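Local atomic coordinates of argonaute protein (Marinitoga piezophila, PDB entry 5I4A), a protein that uses short 5'-hydroxyl RNA guides to find complementary single-stranded DNA or RNA targets and cuts them, with manganese as the preferred metal for DNA. Residues A[16-21]-A[73-78]; A[147-152]-A[548-553]. One frame throughout, in Å; residues are numbered along the deposited sequence.

Contact 1: residues A[16-21]-A[73-78]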
loop_
_atom_site.group_PDB
_atom_site.type_symbol
_atom_site.label_atom_id
_atom_site.label_comp_id
_atom_site.label_asym_id
_atom_site.label_seq_id
_atom_site.Cartn_x
_atom_site.Cartn_y
_atom_site.Cartn_z
ATOM N N LYS A 16 16.073 -1.145 29.348
ATOM C CA LYS A 16 15.334 -0.553 30.452
ATOM C C LYS A 16 15.101 0.923 30.162
ATOM O O LYS A 16 15.870 1.558 29.437
ATOM C CB LYS A 16 16.082 -0.729 31.778
ATOM C CG LYS A 16 17.460 -0.096 31.790
ATOM C CD LYS A 16 18.149 -0.263 33.132
ATOM C CE LYS A 16 18.683 -1.671 33.310
ATOM N NZ LYS A 16 19.382 -1.826 34.615
ATOM N N ILE A 17 14.030 1.454 30.744
ATOM C CA ILE A 17 13.650 2.853 30.601
ATOM C C ILE A 17 13.707 3.507 31.973
ATOM O O ILE A 17 13.251 2.928 32.965
ATOM C CB ILE A 17 12.242 2.996 29.983
ATOM C CG1 ILE A 17 12.213 2.386 28.581
ATOM C CG2 ILE A 17 11.801 4.454 29.951
ATOM C CD1 ILE A 17 13.316 2.885 27.673
ATOM N N LYS A 18 14.277 4.706 32.028
ATOM C CA LYS A 18 14.346 5.494 33.251
ATOM C C LYS A 18 13.371 6.659 33.151
ATOM O O LYS A 18 13.315 7.339 32.121
ATOM C CB LYS A 18 15.766 6.007 33.505
ATOM C CG LYS A 18 15.898 6.819 34.787
ATOM C CD LYS A 18 17.231 6.584 35.481
ATOM C CE LYS A 18 18.253 7.655 35.133
ATOM N NZ LYS A 18 19.522 7.460 35.890
ATOM N N ARG A 19 12.605 6.885 34.216
ATOM C CA ARG A 19 11.659 7.991 34.280
ATOM C C ARG A 19 12.086 8.946 35.384
ATOM O O ARG A 19 12.104 8.572 36.563
ATOM C CB ARG A 19 10.232 7.489 34.513
ATOM C CG ARG A 19 9.200 8.605 34.573
ATOM C CD ARG A 19 7.796 8.130 34.224
ATOM N NE ARG A 19 7.385 6.950 34.976
ATOM C CZ ARG A 19 6.915 5.837 34.422
ATOM N NH1 ARG A 19 6.783 5.752 33.106
ATOM N NH2 ARG A 19 6.563 4.812 35.186
ATOM N N LEU A 20 12.429 10.172 35.000
ATOM C CA LEU A 20 12.862 11.212 35.922
ATOM C C LEU A 20 11.742 12.225 36.119
ATOM O O LEU A 20 10.928 12.450 35.223
ATOM C CB LEU A 20 14.114 11.921 35.400
ATOM C CG LEU A 20 15.276 11.023 34.968
ATOM C CD1 LEU A 20 16.419 11.862 34.428
ATOM C CD2 LEU A 20 15.740 10.169 36.128
ATOM N N TYR A 21 11.716 12.844 37.298
ATOM C CA TYR A 21 10.657 13.770 37.670
ATOM C C TYR A 21 11.233 15.137 38.009
ATOM O O TYR A 21 12.357 15.254 38.505
ATOM C CB TYR A 21 9.853 13.241 38.862
ATOM C CG TYR A 21 8.993 12.042 38.534
ATOM C CD1 TYR A 21 9.517 10.758 38.563
ATOM C CD2 TYR A 21 7.654 12.197 38.199
ATOM C CE1 TYR A 21 8.733 9.660 38.264
ATOM C CE2 TYR A 21 6.862 11.105 37.900
ATOM C CZ TYR A 21 7.407 9.840 37.937
ATOM O OH TYR A 21 6.624 8.749 37.642
ATOM N N GLU A 73 13.270 13.818 43.815
ATOM C CA GLU A 73 13.864 12.557 44.256
ATOM C C GLU A 73 13.343 11.357 43.470
ATOM O O GLU A 73 14.094 10.406 43.219
ATOM C CB GLU A 73 13.590 12.365 45.750
ATOM C CG GLU A 73 13.841 10.961 46.282
ATOM C CD GLU A 73 12.676 10.433 47.103
ATOM O OE1 GLU A 73 11.974 9.515 46.627
ATOM O OE2 GLU A 73 12.453 10.944 48.220
ATOM N N LYS A 74 12.076 11.387 43.067
ATOM C CA LYS A 74 11.431 10.212 42.493
ATOM C C LYS A 74 12.100 9.788 41.189
ATOM O O LYS A 74 12.336 10.608 40.296
ATOM C CB LYS A 74 9.949 10.503 42.257
ATOM C CG LYS A 74 9.103 9.282 41.944
ATOM C CD LYS A 74 7.674 9.689 41.615
ATOM C CE LYS A 74 6.714 8.516 41.726
ATOM N NZ LYS A 74 5.308 8.933 41.461
ATOM N N GLU A 75 12.409 8.497 41.091
ATOM C CA GLU A 75 12.935 7.898 39.874
ATOM C C GLU A 75 12.363 6.499 39.725
ATOM O O GLU A 75 12.098 5.812 40.715
ATOM C CB GLU A 75 14.466 7.827 39.874
ATOM C CG GLU A 75 15.154 9.134 39.537
ATOM C CD GLU A 75 16.645 8.963 39.336
ATOM O OE1 GLU A 75 17.109 7.805 39.295
ATOM O OE2 GLU A 75 17.352 9.987 39.219
ATOM N N GLU A 76 12.178 6.081 38.476
ATOM C CA GLU A 76 11.596 4.783 38.181
ATOM C C GLU A 76 12.353 4.136 37.031
ATOM O O GLU A 76 12.805 4.811 36.101
ATOM C CB GLU A 76 10.106 4.908 37.844
ATOM C CG GLU A 76 9.261 5.382 39.017
ATOM C CD GLU A 76 7.952 6.002 38.586
ATOM O OE1 GLU A 76 7.916 6.627 37.505
ATOM O OE2 GLU A 76 6.956 5.866 39.328
ATOM N N ILE A 77 12.490 2.816 37.110
ATOM C CA ILE A 77 13.179 2.023 36.101
ATOM C C ILE A 77 12.216 0.950 35.620
ATOM O O ILE A 77 11.752 0.126 36.417
ATOM C CB ILE A 77 14.475 1.405 36.649
ATOM C CG1 ILE A 77 15.539 2.494 36.816
ATOM C CG2 ILE A 77 14.965 0.295 35.731
ATOM C CD1 ILE A 77 16.377 2.353 38.065
ATOM N N ILE A 78 11.903 0.970 34.328
ATOM C CA ILE A 78 10.984 0.017 33.720
ATOM C C ILE A 78 11.781 -0.840 32.751
ATOM O O ILE A 78 12.344 -0.326 31.777
ATOM C CB ILE A 78 9.824 0.722 33.001
ATOM C CG1 ILE A 78 9.318 1.908 33.828
ATOM C CG2 ILE A 78 8.694 -0.257 32.720
ATOM C CD1 ILE A 78 8.736 1.521 35.173
HETATM O O HOH W 1 13.821 12.680 39.256
#
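Arg19 and Tyr21 reach across to Glu76 and meet at a single oxygen, the tightly packed part of this strand pair. Glu76 OE1 takes a nearly straight, salt-bridging hydrogen bond from Arg19 NE at 2.6 Å, lying close to the guanidinium plane, and a weak, bent one from Arg19 NH2. Tyr21 OH donates to the same Glu76 OE1 at a very short 2.5 Å. The carboxylate stands steeply to both groups, 83° from the guanidinium plane and 71° from the ring. With CG anti to the backbone N (chi1 -168°), the extended Lys74 chain runs over one face of the Tyr21 ring, a CH-pi contact with CD 3.6 Å from the centroid. Arg19 NH1 turns instead to Glu54, on the next strand. On the other face Leu20 is buried against Ile53, but the solvent side, with exposed Glu75 and Ile77, is looser: Lys18 NZ stays 4.2 Å from Glu75 OE1, and Glu75 has its salt bridge with Lys71. At the exposed Lys74 end, a water links Tyr21 N to Lys74 O. Backbone bonds pair Ile17 with Ile78 and Arg19 with Glu76, making an antiparallel ladder at the edge of the four-stranded sheet of the N-terminal domain.

Contact 2: residues A[147-152]-A[548-553]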
loop_
_atom_site.group_PDB
_atom_site.type_symbol
_atom_site.label_atom_id
_atom_site.label_comp_id
_atom_site.label_asym_id
_atom_site.label_seq_id
_atom_site.Cartn_x
_atom_site.Cartn_y
_atom_site.Cartn_z
ATOM N N SER A 147 16.425 -0.123 11.187
ATOM C CA SER A 147 16.568 -0.040 9.743
ATOM C C SER A 147 16.787 1.414 9.350
ATOM O O SER A 147 16.094 2.310 9.844
ATOM C CB SER A 147 15.354 -0.623 9.016
ATOM O OG SER A 147 14.137 -0.050 9.465
ATOM N N ILE A 148 17.770 1.642 8.485
ATOM C CA ILE A 148 18.150 2.975 8.036
ATOM C C ILE A 148 18.042 2.964 6.520
ATOM O O ILE A 148 18.903 2.401 5.832
ATOM C CB ILE A 148 19.563 3.360 8.486
ATOM C CG1 ILE A 148 19.689 3.279 10.011
ATOM C CG2 ILE A 148 19.906 4.760 8.010
ATOM C CD1 ILE A 148 21.080 3.632 10.524
ATOM N N LEU A 149 16.985 3.578 5.991
ATOM C CA LEU A 149 16.750 3.583 4.557
ATOM C C LEU A 149 17.151 4.930 3.980
ATOM O O LEU A 149 16.434 5.922 4.191
ATOM C CB LEU A 149 15.283 3.297 4.251
ATOM C CG LEU A 149 14.947 3.283 2.759
ATOM C CD1 LEU A 149 15.518 2.035 2.107
ATOM C CD2 LEU A 149 13.447 3.381 2.535
ATOM N N PRO A 150 18.270 5.027 3.269
ATOM C CA PRO A 150 18.577 6.271 2.561
ATOM C C PRO A 150 17.552 6.533 1.468
ATOM O O PRO A 150 17.119 5.620 0.760
ATOM C CB PRO A 150 19.974 6.017 1.984
ATOM C CG PRO A 150 20.111 4.531 1.946
ATOM C CD PRO A 150 19.340 4.028 3.124
ATOM N N LYS A 151 17.148 7.792 1.352
ATOM C CA LYS A 151 16.227 8.223 0.307
ATOM C C LYS A 151 16.468 9.708 0.060
ATOM O O LYS A 151 17.475 10.272 0.502
ATOM C CB LYS A 151 14.772 7.922 0.688
ATOM C CG LYS A 151 14.205 8.824 1.775
ATOM C CD LYS A 151 12.684 8.786 1.799
ATOM C CE LYS A 151 12.163 7.542 2.496
ATOM N NZ LYS A 151 10.718 7.680 2.833
ATOM N N PHE A 152 15.538 10.349 -0.644
ATOM C CA PHE A 152 15.689 11.753 -0.988
ATOM C C PHE A 152 14.368 12.486 -0.816
ATOM O O PHE A 152 13.291 11.930 -1.046
ATOM C CB PHE A 152 16.205 11.927 -2.418
ATOM C CG PHE A 152 17.694 11.854 -2.524
ATOM C CD1 PHE A 152 18.466 12.986 -2.340
ATOM C CD2 PHE A 152 18.327 10.650 -2.785
ATOM C CE1 PHE A 152 19.843 12.926 -2.425
ATOM C CE2 PHE A 152 19.706 10.583 -2.867
ATOM C CZ PHE A 152 20.464 11.725 -2.689
ATOM N N ASN A 548 4.697 -1.686 3.914
ATOM C CA ASN A 548 5.556 -0.516 4.039
ATOM C C ASN A 548 6.789 -0.792 4.894
ATOM O O ASN A 548 7.237 0.085 5.634
ATOM C CB ASN A 548 4.770 0.657 4.624
ATOM C CG ASN A 548 3.579 1.048 3.773
ATOM O OD1 ASN A 548 3.670 1.093 2.546
ATOM N ND2 ASN A 548 2.453 1.327 4.419
ATOM N N THR A 549 7.348 -1.998 4.810
ATOM C CA THR A 549 8.516 -2.311 5.621
ATOM C C THR A 549 9.706 -1.466 5.178
ATOM O O THR A 549 9.882 -1.178 3.988
ATOM C CB THR A 549 8.864 -3.801 5.547
ATOM O OG1 THR A 549 9.946 -4.085 6.443
ATOM C CG2 THR A 549 9.274 -4.198 4.147
ATOM N N ASN A 550 10.509 -1.050 6.152
ATOM C CA ASN A 550 11.669 -0.203 5.913
ATOM C C ASN A 550 12.947 -1.004 5.692
ATOM O O ASN A 550 13.994 -0.414 5.409
ATOM C CB ASN A 550 11.857 0.753 7.096
ATOM C CG ASN A 550 12.657 1.983 6.733
ATOM O OD1 ASN A 550 12.370 2.652 5.743
ATOM N ND2 ASN A 550 13.675 2.286 7.530
ATOM N N ILE A 551 12.885 -2.325 5.813
ATOM C CA ILE A 551 14.063 -3.169 5.651
ATOM C C ILE A 551 14.323 -3.375 4.167
ATOM O O ILE A 551 13.440 -3.821 3.423
ATOM C CB ILE A 551 13.873 -4.510 6.375
ATOM C CG1 ILE A 551 13.658 -4.272 7.871
ATOM C CG2 ILE A 551 15.065 -5.428 6.122
ATOM C CD1 ILE A 551 13.147 -5.484 8.623
ATOM N N ASN A 552 15.535 -3.056 3.729
ATOM C CA ASN A 552 15.850 -3.111 2.309
ATOM C C ASN A 552 17.351 -3.340 2.155
ATOM O O ASN A 552 18.029 -3.751 3.103
ATOM C CB ASN A 552 15.356 -1.831 1.613
ATOM C CG ASN A 552 14.824 -2.096 0.224
ATOM O OD1 ASN A 552 15.330 -2.961 -0.490
ATOM N ND2 ASN A 552 13.791 -1.360 -0.164
ATOM N N SER A 553 17.870 -3.066 0.961
ATOM C CA SER A 553 19.257 -3.363 0.630
ATOM C C SER A 553 19.607 -2.704 -0.694
ATOM O O SER A 553 18.732 -2.419 -1.516
ATOM C CB SER A 553 19.494 -4.871 0.538
ATOM O OG SER A 553 20.731 -5.152 -0.097
#
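Ser147 and Ile551 bring their CA atoms to 5.7 Å where strand 147-152 meets the irregular chain of 548-553, without any backbone pairing between them. This is a junction between linker L1 and the PIWI domain, and so between the PAZ and PIWI lobes: a strand of a large antiparallel sheet touches a loop of the RNase H fold. Asn550 carries most of it. Its CG stands anti to the backbone N (chi1 -158°), which carries the amide across to the strand, where ND2 gives Ser147 OG a hydrogen bond of 3.1 Å, nearly in the amide plane and fairly straight at 158°. Ser147 OG also bonds His138, and Asn550 ND2 also bonds Lys134 O, so the buried amide nitrogen is shared between two neighbouring strands of the sheet. Putting a leucine at Asn550 would probably leave Ser147 OG and Lys134 O without this donor and let the loop shift against the strand. Asn7 lies beside both segments, bonding the backbone of Ile148 as well as Asn550 O and Asn552 N. The amide oxygen of Asn550 faces carbon instead: OD1 rests 3.3 Å from Leu149 CB and 3.5 Å from Leu149 CD2, while the other leucine methyl, CD1, meets Asn552 CB at 3.9 Å.

Contact 1 lies within one domain, whereas contact 2 joins linker L1 of the PAZ lobe to the PIWI domain. Segments 16-21 and 73-78 pair at the edge of a small peripheral sheet, the centre of contact 1 lying about 39 Å from the centre of the chain; the centre of contact 2 is about 15 Å from it. The two contact centres are about 33 Å apart and their nearest atoms about 17 Å, so they do not touch. Neither includes the probable catalytic residues Asp449, Glu485, Asp519 and Asn627. The nearest atom of contact 2 is about 4 Å from the bound RNA; Asn548 packs on a phosphate and Lys151 NZ makes a long, weak ion pair with one. The nearest atom of contact 1 is about 11 Å from the bound nucleic acid.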